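Local coordinates for protein 2,3-dimethylmalate lyase (PDB 3FA4) that belongs to the phosphoenolpyruvate phosphomutase family, a group of enzymes with a TIM-barrel fold, and binds a magnesium ion, at residues G60-L64 and N65-A69; A85-D88 and T89-G93; P94-V97 and A98-T101; E102-R106 and S107-A111; R140-A143 and A144-R148. One frame throughout, in Å; residues are numbered along the deposited sequence.

Contact 1: G60-L64 and N65-A69; sequences GICTL and NDMRA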
loop_
_atom_site.group_PDB
_atom_site.type_symbol
_atom_site.label_atom_id
_atom_site.label_comp_id
_atom_site.label_asym_id
_atom_site.label_seq_id
_atom_site.Cartn_x
_atom_site.Cartn_y
_atom_site.Cartn_z
ATOM N N GLY B 60 -1.472 18.441 -3.785
ATOM C CA GLY B 60 -2.531 17.439 -3.976
ATOM C C GLY B 60 -1.996 16.156 -4.607
ATOM O O GLY B 60 -2.650 15.585 -5.518
ATOM N N ILE B 61 -0.837 15.690 -4.099
ATOM C CA ILE B 61 -0.137 14.473 -4.589
ATOM C C ILE B 61 -0.331 13.209 -3.725
ATOM O O ILE B 61 0.035 12.117 -4.142
ATOM C CB ILE B 61 1.359 14.726 -4.973
ATOM C CG1 ILE B 61 2.039 15.539 -3.876
ATOM C CG2 ILE B 61 1.457 15.566 -6.190
ATOM C CD1 ILE B 61 2.776 14.674 -2.887
ATOM N N CYS B 62 -0.942 13.360 -2.547
ATOM C CA CYS B 62 -1.363 12.244 -1.754
ATOM C C CYS B 62 -2.734 11.746 -2.250
ATOM O O CYS B 62 -3.683 12.551 -2.446
ATOM C CB CYS B 62 -1.447 12.630 -0.283
ATOM S SG CYS B 62 0.036 13.483 0.399
ATOM N N THR B 63 -2.807 10.426 -2.470
ATOM C CA THR B 63 -4.081 9.714 -2.723
ATOM C C THR B 63 -4.864 9.406 -1.409
ATOM O O THR B 63 -4.396 9.669 -0.306
ATOM C CB THR B 63 -3.842 8.441 -3.456
ATOM O OG1 THR B 63 -3.095 7.587 -2.587
ATOM C CG2 THR B 63 -3.003 8.662 -4.807
ATOM N N LEU B 64 -6.051 8.815 -1.536
ATOM C CA LEU B 64 -6.753 8.271 -0.350
ATOM C C LEU B 64 -5.834 7.268 0.424
ATOM O O LEU B 64 -5.719 7.354 1.653
ATOM C CB LEU B 64 -8.075 7.588 -0.756
ATOM C CG LEU B 64 -8.896 6.915 0.359
ATOM C CD1 LEU B 64 -9.139 7.869 1.667
ATOM C CD2 LEU B 64 -10.150 6.394 -0.279
ATOM N N ASN B 65 -5.248 6.321 -0.325
ATOM C CA ASN B 65 -4.330 5.329 0.191
ATOM C C ASN B 65 -3.231 5.942 1.099
ATOM O O ASN B 65 -3.079 5.549 2.244
ATOM C CB ASN B 65 -3.668 4.616 -0.975
ATOM C CG ASN B 65 -4.660 3.904 -1.886
ATOM O OD1 ASN B 65 -5.585 4.507 -2.397
ATOM N ND2 ASN B 65 -4.412 2.645 -2.154
ATOM N N ASP B 66 -2.451 6.888 0.573
ATOM C CA ASP B 66 -1.432 7.552 1.412
ATOM C C ASP B 66 -1.942 8.108 2.734
ATOM O O ASP B 66 -1.336 7.906 3.786
ATOM C CB ASP B 66 -0.790 8.699 0.681
ATOM C CG ASP B 66 -0.289 8.319 -0.702
ATOM O OD1 ASP B 66 0.086 7.154 -0.991
ATOM O OD2 ASP B 66 -0.322 9.213 -1.536
ATOM N N MET B 67 -3.021 8.876 2.618
ATOM C CA MET B 67 -3.516 9.752 3.598
ATOM C C MET B 67 -4.167 8.963 4.700
ATOM O O MET B 67 -3.922 9.218 5.852
ATOM C CB MET B 67 -4.498 10.692 2.872
ATOM C CG MET B 67 -3.757 11.861 2.205
ATOM S SD MET B 67 -3.235 13.178 3.392
ATOM C CE MET B 67 -1.769 13.690 2.576
ATOM N N ARG B 68 -5.008 7.993 4.331
ATOM C CA ARG B 68 -5.542 7.008 5.269
ATOM C C ARG B 68 -4.486 6.127 5.943
ATOM O O ARG B 68 -4.649 5.792 7.106
ATOM C CB ARG B 68 -6.534 6.103 4.546
ATOM C CG ARG B 68 -7.196 5.077 5.472
ATOM C CD ARG B 68 -6.550 3.709 5.359
ATOM N NE ARG B 68 -7.191 2.809 6.320
ATOM C CZ ARG B 68 -8.076 1.857 6.025
ATOM N NH1 ARG B 68 -8.448 1.617 4.785
ATOM N NH2 ARG B 68 -8.562 1.119 6.974
ATOM N N ALA B 69 -3.424 5.714 5.223
ATOM C CA ALA B 69 -2.405 4.857 5.860
ATOM C C ALA B 69 -1.702 5.653 6.974
ATOM O O ALA B 69 -1.466 5.126 8.096
ATOM C CB ALA B 69 -1.473 4.286 4.886
#
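Thr-63 and Asp-66 form a capping box at the start of helix 64-75, each side chain taking the other's backbone N-H. The firm half runs from Thr-63 N to Asp-66 OD2, 2.9 Å, the donor sitting above the carboxylate plane, 51° out of it. The return bond, Asp-66 N to Thr-63 OG1 at 3.3 Å, is weak but nearly straight; a chi1 of 65° sets OG1 between its own backbone N and carbonyl carbon, within reach of that N-H. Packing is tightest where Met-67 CG lies 3.5 Å from Cys-62 CB, and both residues also meet helix 46-54; the still closer approach of the methionine end to the sulfur is doubtful. The other side is looser within the chain: Asn-65 brings its CB to 3.4 Å from Thr-63 OG1, and the polar ends of Asn-65 and Thr-63 turn to the second subunit, bonding Asp-66 and Asn-65 of that copy respectively. Asp-66 OD2 has a further partner in His-54. Arg-68 sends its guanidinium to Glu-72 and to Glu-72 of the third subunit, while its CB stays 3.3 Å from Leu-64 O, the oxygen that accepts from Arg-68 N at 2.8 Å.

Contact 2: A85-D88 and T89-G93; sequences ADAD and TGYGG. With MG (magnesium ion), chain N.
Asp-88 divides its carboxylate between the magnesium ion and Tyr-91. Its OD1 binds the metal at 2.0 Å, while OD2 accepts a weak hydrogen bond from Tyr-91 OH at 2.7 Å, a second-shell contact that may limit the rotation of the carboxylate. Asp-86 supplies the other protein ligand, OD2 to magnesium at 2.3 Å, and three waters are bound as well. The remaining oxygen of Asp-86 is also held: water 1, itself on the metal, donates to OD1, and so does Asp-88 N, 2.9 Å away with an N-H...O angle of 165°. That second bond makes an Asx turn and ties the backbone of one metal ligand to the side chain of the other. With CG anti to the backbone N (chi1 178°), the Asp-86 carboxylate is carried to where OD2 meets the ion and OD1 meets Asp-88 N. The pair is a DxD sequence where strand 83-86 of the TIM barrel gives way to the loop, and the chain continues through a type II' beta turn, closed by Gly-90 N to Ala-87 O at 2.9 Å. Gly-90 takes the last place of the turn with a positive phi. Beyond it, the Tyr-91 ring comes back beside Ala-87, bringing CE1 to 3.2 Å from Ala-87 O and 4.4 Å from Ala-87 CB. Ring and Asp-88 carboxylate planes stand 73° apart. Farther out, Tyr-91 packs on Met-67 and Thr-100, and Thr-89 on Glu-115.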
loop_
_atom_site.group_PDB
_atom_site.type_symbol
_atom_site.label_atom_id
_atom_site.label_comp_id
_atom_site.label_asym_id
_atom_site.label_seq_id
_atom_site.Cartn_x
_atom_site.Cartn_y
_atom_site.Cartn_z
ATOM N N ALA B 85 -7.597 14.610 11.233
ATOM C CA ALA B 85 -6.825 14.374 10.038
ATOM C C ALA B 85 -7.222 15.233 8.823
ATOM O O ALA B 85 -8.376 15.382 8.489
ATOM C CB ALA B 85 -6.936 12.939 9.671
ATOM N N ASP B 86 -6.251 15.760 8.090
ATOM C CA ASP B 86 -6.594 16.416 6.810
ATOM C C ASP B 86 -7.281 15.334 5.919
ATOM O O ASP B 86 -6.953 14.139 6.105
ATOM C CB ASP B 86 -5.338 17.037 6.221
ATOM C CG ASP B 86 -5.580 17.683 4.905
ATOM O OD1 ASP B 86 -6.750 18.042 4.567
ATOM O OD2 ASP B 86 -4.594 17.812 4.142
ATOM N N ALA B 87 -8.289 15.687 5.077
ATOM C CA ALA B 87 -8.868 14.743 4.094
ATOM C C ALA B 87 -9.093 15.475 2.773
ATOM O O ALA B 87 -9.880 15.020 1.931
ATOM C CB ALA B 87 -10.216 14.109 4.556
ATOM N N ASP B 88 -8.422 16.628 2.611
ATOM C CA ASP B 88 -8.488 17.401 1.391
ATOM C C ASP B 88 -9.928 17.594 0.900
ATOM O O ASP B 88 -10.734 18.154 1.625
ATOM C CB ASP B 88 -7.588 16.781 0.345
ATOM C CG ASP B 88 -6.143 16.675 0.832
ATOM O OD1 ASP B 88 -5.628 17.636 1.450
ATOM O OD2 ASP B 88 -5.523 15.605 0.655
ATOM N N THR B 89 -10.272 17.120 -0.294
ATOM C CA THR B 89 -11.600 17.384 -0.860
ATOM C C THR B 89 -12.366 16.067 -0.871
ATOM O O THR B 89 -13.416 15.930 -1.529
ATOM C CB THR B 89 -11.499 18.064 -2.249
ATOM O OG1 THR B 89 -11.055 17.138 -3.264
ATOM C CG2 THR B 89 -10.490 19.253 -2.185
ATOM N N GLY B 90 -11.818 15.063 -0.174
ATOM C CA GLY B 90 -12.463 13.735 -0.177
ATOM C C GLY B 90 -12.151 12.835 -1.348
ATOM O O GLY B 90 -12.748 11.795 -1.464
ATOM N N TYR B 91 -11.206 13.202 -2.208
ATOM C CA TYR B 91 -10.619 12.249 -3.174
ATOM C C TYR B 91 -11.558 11.786 -4.305
ATOM O O TYR B 91 -11.321 10.753 -4.936
ATOM C CB TYR B 91 -9.872 11.073 -2.466
ATOM C CG TYR B 91 -8.936 11.624 -1.370
ATOM C CD1 TYR B 91 -9.342 11.653 -0.036
ATOM C CD2 TYR B 91 -7.745 12.210 -1.686
ATOM C CE1 TYR B 91 -8.564 12.253 0.942
ATOM C CE2 TYR B 91 -6.944 12.791 -0.697
ATOM C CZ TYR B 91 -7.378 12.809 0.593
ATOM O OH TYR B 91 -6.619 13.358 1.607
ATOM N N GLY B 92 -12.601 12.584 -4.579
ATOM C CA GLY B 92 -13.470 12.429 -5.783
ATOM C C GLY B 92 -14.887 12.897 -5.471
ATOM O O GLY B 92 -15.091 13.768 -4.588
ATOM N N GLY B 93 -15.861 12.309 -6.174
ATOM C CA GLY B 93 -17.297 12.569 -6.017
ATOM C C GLY B 93 -17.815 12.007 -4.701
ATOM O O GLY B 93 -17.030 11.500 -3.920
HETATM MG MG MG N . -4.745 19.221 2.385
HETATM O O HOH W 1 -6.338 20.231 3.031
HETATM O O HOH W 2 -2.993 18.290 1.980
HETATM O O HOH W 3 -3.477 20.694 3.531
#

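Contact 3: P94-V97 and A98-T101; sequences PIMV and ARTT
Val-97 O is gripped twice by Thr-101, through the backbone N at 2.9 Å and through OG1 at 2.7 Å, the two donors reaching it from opposite faces of the carbonyl plane. The site lies in helix 94-107, the helix of the beta-alpha-beta crossover from strand 83-86 to strand 111-114, and the residue before repeats the double grip: Thr-100 treats Met-96 O alike, its OG1 donating at 2.8 Å and its N at 3.1 Å. Both threonines place OG1 beside their own backbone N (chi1 -58° in Thr-101, -60° in Thr-100), which leads the hydroxyl back to the preceding turn and gives these buried groups an acceptor inside the helix. Val-97 and Thr-101 share the face that packs on Ala-144 of helix 134-151 and on strand 111-114. On another face Met-96 and Arg-99 run side by side in the same direction, packing on Ile-61 and His-54 of the second subunit respectively; their closest approach in the model is too short to be trusted. Arg-99 CG lies 3.3 Å from Ile-95 O, and Ala-98 CB lies 3.4 Å from Pro-94 O.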
loop_
_atom_site.group_PDB
_atom_site.type_symbol
_atom_site.label_atom_id
_atom_site.label_comp_id
_atom_site.label_asym_id
_atom_site.label_seq_id
_atom_site.Cartn_x
_atom_site.Cartn_y
_atom_site.Cartn_z
ATOM N N PRO B 94 -19.142 12.101 -4.427
ATOM C CA PRO B 94 -19.784 11.511 -3.211
ATOM C C PRO B 94 -19.390 10.037 -2.921
ATOM O O PRO B 94 -19.239 9.659 -1.747
ATOM C CB PRO B 94 -21.271 11.570 -3.552
ATOM C CG PRO B 94 -21.395 12.751 -4.432
ATOM C CD PRO B 94 -20.127 12.796 -5.268
ATOM N N ILE B 95 -19.211 9.224 -3.964
ATOM C CA ILE B 95 -18.782 7.825 -3.809
ATOM C C ILE B 95 -17.420 7.746 -3.147
ATOM O O ILE B 95 -17.183 6.882 -2.293
ATOM C CB ILE B 95 -18.655 7.073 -5.167
ATOM C CG1 ILE B 95 -20.010 6.830 -5.843
ATOM C CG2 ILE B 95 -18.019 5.675 -4.961
ATOM C CD1 ILE B 95 -20.816 5.773 -5.147
ATOM N N MET B 96 -16.525 8.651 -3.557
ATOM C CA MET B 96 -15.206 8.776 -2.979
ATOM C C MET B 96 -15.205 9.427 -1.619
ATOM O O MET B 96 -14.461 9.018 -0.746
ATOM C CB MET B 96 -14.238 9.443 -3.948
ATOM C CG MET B 96 -13.742 8.476 -5.067
ATOM S SD MET B 96 -12.655 7.099 -4.555
ATOM C CE MET B 96 -13.923 5.936 -4.341
ATOM N N VAL B 97 -16.034 10.426 -1.401
ATOM C CA VAL B 97 -16.212 10.937 -0.014
ATOM C C VAL B 97 -16.610 9.849 1.023
ATOM O O VAL B 97 -16.056 9.809 2.121
ATOM C CB VAL B 97 -17.151 12.146 0.019
ATOM C CG1 VAL B 97 -17.129 12.769 1.381
ATOM C CG2 VAL B 97 -16.706 13.144 -1.021
ATOM N N ALA B 98 -17.545 8.986 0.644
ATOM C CA ALA B 98 -18.155 7.944 1.478
ATOM C C ALA B 98 -17.116 6.928 1.880
ATOM O O ALA B 98 -17.021 6.530 3.075
ATOM C CB ALA B 98 -19.251 7.224 0.681
ATOM N N ARG B 99 -16.391 6.478 0.853
ATOM C CA ARG B 99 -15.224 5.592 0.980
ATOM C C ARG B 99 -14.159 6.107 1.897
ATOM O O ARG B 99 -13.626 5.344 2.676
ATOM C CB ARG B 99 -14.610 5.292 -0.382
ATOM C CG ARG B 99 -15.468 4.356 -1.179
ATOM C CD ARG B 99 -14.779 3.794 -2.453
ATOM N NE ARG B 99 -13.516 3.065 -2.221
ATOM C CZ ARG B 99 -13.400 1.733 -2.207
ATOM N NH1 ARG B 99 -14.467 0.974 -2.344
ATOM N NH2 ARG B 99 -12.218 1.134 -1.984
ATOM N N THR B 100 -13.827 7.393 1.789
ATOM C CA THR B 100 -12.841 8.058 2.667
ATOM C C THR B 100 -13.384 8.067 4.118
ATOM O O THR B 100 -12.670 7.841 5.066
ATOM C CB THR B 100 -12.703 9.539 2.251
ATOM O OG1 THR B 100 -12.271 9.646 0.914
ATOM C CG2 THR B 100 -11.767 10.374 3.231
ATOM N N THR B 101 -14.668 8.352 4.240
ATOM C CA THR B 101 -15.349 8.497 5.555
ATOM C C THR B 101 -15.306 7.148 6.283
ATOM O O THR B 101 -14.947 7.118 7.416
ATOM C CB THR B 101 -16.776 9.037 5.365
ATOM O OG1 THR B 101 -16.723 10.314 4.688
ATOM C CG2 THR B 101 -17.541 9.213 6.697
#

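Contact 4: E102-R106 and S107-A111; sequences EQYSR and SGVAA
Tyr-104 O receives Val-109 N at 3.1 Å (N-H...O angle 151°) and Ser-105 O receives Gly-108 N at 3.0 Å, backbone bonds at the end of helix 94-107, which closes in a Schellman motif. Gly-108 carries the positive phi, 97°, by which the chain leaves the helix. Its N-H also makes a weak bond to Tyr-104 O. One residue earlier, Ser-107 N still bonds Gln-103 O in the helical manner at 3.0 Å.

Of the side-chain polar groups, Ser-107 OG lies 2.8 Å from Gln-103 O and also hydrogen-bonds Glu-72. Arg-106 folds back so that Glu-102 O lies above one face of its guanidinium, toward the rim, and the same group forms a salt bridge to Glu-72 of the third subunit. A water bridges Ser-105 O and Val-109 O, donating to both, the second at 2.7 Å from the water to Val-109 O.

The apolar part is Val-109 meeting the Tyr-104 ring obliquely: CG1, anti to the backbone N (chi1 -176°), reaches CD2 of the ring at 3.9 Å, while CG2 lies 3.4 Å from Tyr-104 O.

Both residues are buried among neighbouring elements of the barrel. Tyr-104 packs on Met-67 of helix 64-75 and on Ala-85, its OH bonding Asp-86 O of strand 83-86; Val-109 rests on Ala-71 of helix 64-75, and Ala-111 pairs by its backbone with Ala-85 as strand 111-114 begins.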
loop_
_atom_site.group_PDB
_atom_site.type_symbol
_atom_site.label_atom_id
_atom_site.label_comp_id
_atom_site.label_asym_id
_atom_site.label_seq_id
_atom_site.Cartn_x
_atom_site.Cartn_y
_atom_site.Cartn_z
ATOM N N GLU B 102 -15.642 6.060 5.565
ATOM C CA GLU B 102 -15.702 4.692 6.070
ATOM C C GLU B 102 -14.309 4.135 6.505
ATOM O O GLU B 102 -14.183 3.534 7.599
ATOM C CB GLU B 102 -16.342 3.766 5.002
ATOM C CG GLU B 102 -17.768 4.029 4.744
ATOM C CD GLU B 102 -18.227 3.659 3.329
ATOM O OE1 GLU B 102 -17.445 3.105 2.490
ATOM O OE2 GLU B 102 -19.416 3.928 3.049
ATOM N N GLN B 103 -13.323 4.286 5.611
ATOM C CA GLN B 103 -11.925 3.989 5.844
ATOM C C GLN B 103 -11.262 4.794 6.978
ATOM O O GLN B 103 -10.600 4.218 7.818
ATOM C CB GLN B 103 -11.151 4.190 4.550
ATOM C CG GLN B 103 -11.455 3.147 3.547
ATOM C CD GLN B 103 -10.553 3.186 2.397
ATOM O OE1 GLN B 103 -9.410 3.604 2.544
ATOM N NE2 GLN B 103 -11.016 2.706 1.228
ATOM N N TYR B 104 -11.409 6.108 7.009
ATOM C CA TYR B 104 -11.024 6.901 8.201
ATOM C C TYR B 104 -11.699 6.430 9.486
ATOM O O TYR B 104 -11.058 6.341 10.517
ATOM C CB TYR B 104 -11.343 8.394 7.991
ATOM C CG TYR B 104 -10.248 9.230 7.288
ATOM C CD1 TYR B 104 -9.550 8.733 6.213
ATOM C CD2 TYR B 104 -9.955 10.555 7.717
ATOM C CE1 TYR B 104 -8.572 9.519 5.558
ATOM C CE2 TYR B 104 -8.979 11.336 7.081
ATOM C CZ TYR B 104 -8.307 10.789 6.012
ATOM O OH TYR B 104 -7.364 11.518 5.398
ATOM N N SER B 105 -12.991 6.140 9.446
ATOM C CA SER B 105 -13.687 5.639 10.617
ATOM C C SER B 105 -13.131 4.322 11.129
ATOM O O SER B 105 -12.748 4.257 12.288
ATOM C CB SER B 105 -15.168 5.486 10.310
ATOM O OG SER B 105 -15.611 6.736 9.830
ATOM N N ARG B 106 -13.118 3.274 10.278
ATOM C CA ARG B 106 -12.452 1.973 10.586
ATOM C C ARG B 106 -11.032 2.087 11.116
ATOM O O ARG B 106 -10.646 1.315 11.942
ATOM C CB ARG B 106 -12.457 1.032 9.361
ATOM C CG ARG B 106 -13.834 0.567 9.006
ATOM C CD ARG B 106 -13.832 -0.657 8.049
ATOM N NE ARG B 106 -13.047 -0.439 6.833
ATOM C CZ ARG B 106 -13.592 -0.017 5.705
ATOM N NH1 ARG B 106 -14.910 0.231 5.673
ATOM N NH2 ARG B 106 -12.843 0.135 4.607
ATOM N N SER B 107 -10.239 3.023 10.587
ATOM C CA SER B 107 -8.889 3.368 11.062
ATOM C C SER B 107 -8.770 4.018 12.439
ATOM O O SER B 107 -7.719 4.048 13.010
ATOM C CB SER B 107 -8.269 4.335 10.107
ATOM O OG SER B 107 -8.041 3.732 8.852
ATOM N N GLY B 108 -9.833 4.576 12.943
ATOM C CA GLY B 108 -9.850 5.109 14.293
ATOM C C GLY B 108 -9.602 6.587 14.319
ATOM O O GLY B 108 -9.361 7.155 15.404
ATOM N N VAL B 109 -9.733 7.230 13.150
ATOM C CA VAL B 109 -9.612 8.708 13.057
ATOM C C VAL B 109 -10.749 9.367 13.821
ATOM O O VAL B 109 -11.839 8.898 13.668
ATOM C CB VAL B 109 -9.559 9.172 11.627
ATOM C CG1 VAL B 109 -9.346 10.683 11.598
ATOM C CG2 VAL B 109 -8.389 8.468 10.949
ATOM N N ALA B 110 -10.489 10.370 14.687
ATOM C CA ALA B 110 -11.564 11.074 15.399
ATOM C C ALA B 110 -12.361 12.174 14.612
ATOM O O ALA B 110 -13.532 12.395 14.887
ATOM C CB ALA B 110 -11.076 11.604 16.744
ATOM N N ALA B 111 -11.724 12.885 13.706
ATOM C CA ALA B 111 -12.358 13.932 12.945
ATOM C C ALA B 111 -11.543 14.084 11.662
ATOM O O ALA B 111 -10.399 13.716 11.659
ATOM C CB ALA B 111 -12.325 15.241 13.735
HETATM O O HOH W 4 -13.358 6.710 14.095
#

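Contact 5: R140-A143 and A144-R148; sequences RIRA and AVQAR
Arg-142 and Gln-146 lie side by side and point the same way, one helical turn apart, with guanidinium and amide planes 76° to each other. The amide does its touching on the aliphatic part of the arginine: Gln-146 NE2 sits 3.3 Å from Arg-142 CG and 3.8 Å from its CD. The glutamine makes the reach: its CG is anti to the carbonyl carbon (chi1 -64°) and the chain beyond is extended, which takes the amide back to Arg-142 CG. On the way Gln-146 CG rests 3.2 Å from Arg-142 O, the same oxygen that Gln-146 N bonds at 2.8 Å. The polar end of the glutamine serves another chain, NE2 donating to Gln-289 O of the third subunit.

Both belong to helix 134-151, which follows strand 111-114 of the TIM barrel and precedes strand 156-161. Another face of this helix carries Ile-141 and Val-145, whose CG2 methyls meet at 4.2 Å. Val-145 CG2, set beside its own backbone N, also dips to 3.2 Å from Ile-141 O; Ile-141 itself leans on Ala-159 and Ile-114. The face toward helix 94-107 is built from small residues, Ala-143, Ala-144 and Ala-147, which pack against Pro-94, Val-97 and Thr-101. Arg-140 donates from its guanidinium to Gln-117 O. On the alanine face, Ala-147 N bonds Ala-143 O at 3.0 Å.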
loop_
_atom_site.group_PDB
_atom_site.type_symbol
_atom_site.label_atom_id
_atom_site.label_comp_id
_atom_site.label_asym_id
_atom_site.label_seq_id
_atom_site.Cartn_x
_atom_site.Cartn_y
_atom_site.Cartn_z
ATOM N N ARG B 140 -20.384 17.066 -0.929
ATOM C CA ARG B 140 -19.306 16.310 -0.304
ATOM C C ARG B 140 -19.629 16.207 1.156
ATOM O O ARG B 140 -19.507 15.139 1.737
ATOM C CB ARG B 140 -17.987 17.014 -0.484
ATOM C CG ARG B 140 -17.646 17.333 -1.947
ATOM C CD ARG B 140 -16.361 18.157 -1.988
ATOM N NE ARG B 140 -15.808 18.264 -3.338
ATOM C CZ ARG B 140 -14.918 19.173 -3.688
ATOM N NH1 ARG B 140 -14.449 20.029 -2.749
ATOM N NH2 ARG B 140 -14.449 19.182 -4.938
ATOM N N ILE B 141 -20.087 17.313 1.738
ATOM C CA ILE B 141 -20.607 17.318 3.140
ATOM C C ILE B 141 -21.676 16.275 3.419
ATOM O O ILE B 141 -21.499 15.493 4.313
ATOM C CB ILE B 141 -21.009 18.722 3.649
ATOM C CG1 ILE B 141 -19.855 19.716 3.417
ATOM C CG2 ILE B 141 -21.380 18.676 5.131
ATOM C CD1 ILE B 141 -18.494 19.307 4.022
ATOM N N ARG B 142 -22.726 16.260 2.627
ATOM C CA ARG B 142 -23.851 15.348 2.754
ATOM C C ARG B 142 -23.436 13.898 2.653
ATOM O O ARG B 142 -23.784 13.133 3.456
ATOM C CB ARG B 142 -24.969 15.705 1.763
ATOM C CG ARG B 142 -26.374 15.223 2.133
ATOM C CD ARG B 142 -27.544 16.019 1.528
ATOM N NE ARG B 142 -27.143 17.306 1.032
ATOM C CZ ARG B 142 -27.271 17.726 -0.218
ATOM N NH1 ARG B 142 -27.838 17.006 -1.152
ATOM N NH2 ARG B 142 -26.824 18.901 -0.540
ATOM N N ALA B 143 -22.622 13.576 1.679
ATOM C CA ALA B 143 -22.093 12.224 1.427
ATOM C C ALA B 143 -21.244 11.649 2.579
ATOM O O ALA B 143 -21.250 10.454 2.825
ATOM C CB ALA B 143 -21.290 12.217 0.114
ATOM N N ALA B 144 -20.519 12.522 3.262
ATOM C CA ALA B 144 -19.735 12.226 4.484
ATOM C C ALA B 144 -20.644 11.958 5.691
ATOM O O ALA B 144 -20.543 10.955 6.384
ATOM C CB ALA B 144 -18.759 13.424 4.788
ATOM N N VAL B 145 -21.520 12.888 5.963
ATOM C CA VAL B 145 -22.545 12.727 7.019
ATOM C C VAL B 145 -23.382 11.478 6.767
ATOM O O VAL B 145 -23.620 10.698 7.669
ATOM C CB VAL B 145 -23.389 14.030 7.132
ATOM C CG1 VAL B 145 -24.473 13.948 8.202
ATOM C CG2 VAL B 145 -22.439 15.241 7.323
ATOM N N GLN B 146 -23.806 11.237 5.544
ATOM C CA GLN B 146 -24.613 10.061 5.314
ATOM C C GLN B 146 -23.807 8.763 5.371
ATOM O O GLN B 146 -24.320 7.712 5.800
ATOM C CB GLN B 146 -25.350 10.168 3.994
ATOM C CG GLN B 146 -26.383 11.325 3.948
ATOM C CD GLN B 146 -26.895 11.537 2.529
ATOM O OE1 GLN B 146 -26.324 10.994 1.582
ATOM N NE2 GLN B 146 -27.934 12.321 2.377
ATOM N N ALA B 147 -22.549 8.833 4.968
ATOM C CA ALA B 147 -21.659 7.676 5.002
ATOM C C ALA B 147 -21.413 7.196 6.400
ATOM O O ALA B 147 -21.505 6.026 6.613
ATOM C CB ALA B 147 -20.310 7.987 4.302
ATOM N N ARG B 148 -21.063 8.091 7.333
ATOM C CA ARG B 148 -20.757 7.728 8.713
ATOM C C ARG B 148 -22.021 7.318 9.396
ATOM O O ARG B 148 -22.021 6.444 10.224
ATOM C CB ARG B 148 -20.074 8.880 9.468
ATOM C CG ARG B 148 -21.045 9.913 10.015
ATOM C CD ARG B 148 -20.330 11.077 10.760
ATOM N NE ARG B 148 -21.294 12.069 11.233
ATOM C CZ ARG B 148 -22.018 11.958 12.352
ATOM N NH1 ARG B 148 -21.888 10.902 13.133
ATOM N NH2 ARG B 148 -22.863 12.915 12.696
#

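In the fold
Contacts 2, 3 and 4 follow one beta-alpha-beta unit from strand 83-86, along helix 94-107, to the start of strand 111-114; contacts 3 and 4 use the same helix. Contact 2, buried, alone carries a metal, and its chemistry is carboxylate and water. Contact 1, partly buried, caps the preceding helix, touches contact 2 through Met-67 and Tyr-91, and spends its outer polar groups on neighbouring subunits. Contacts 3 and 5, centres 8 Å apart, are buried runs of mid-helix packed against each other: threonine hydroxyls double the backbone bonds in contact 3, while contact 5 offers an alanine face and an arginine-glutamine pair. Contact 4, partly buried, meets contact 1 through Arg-68.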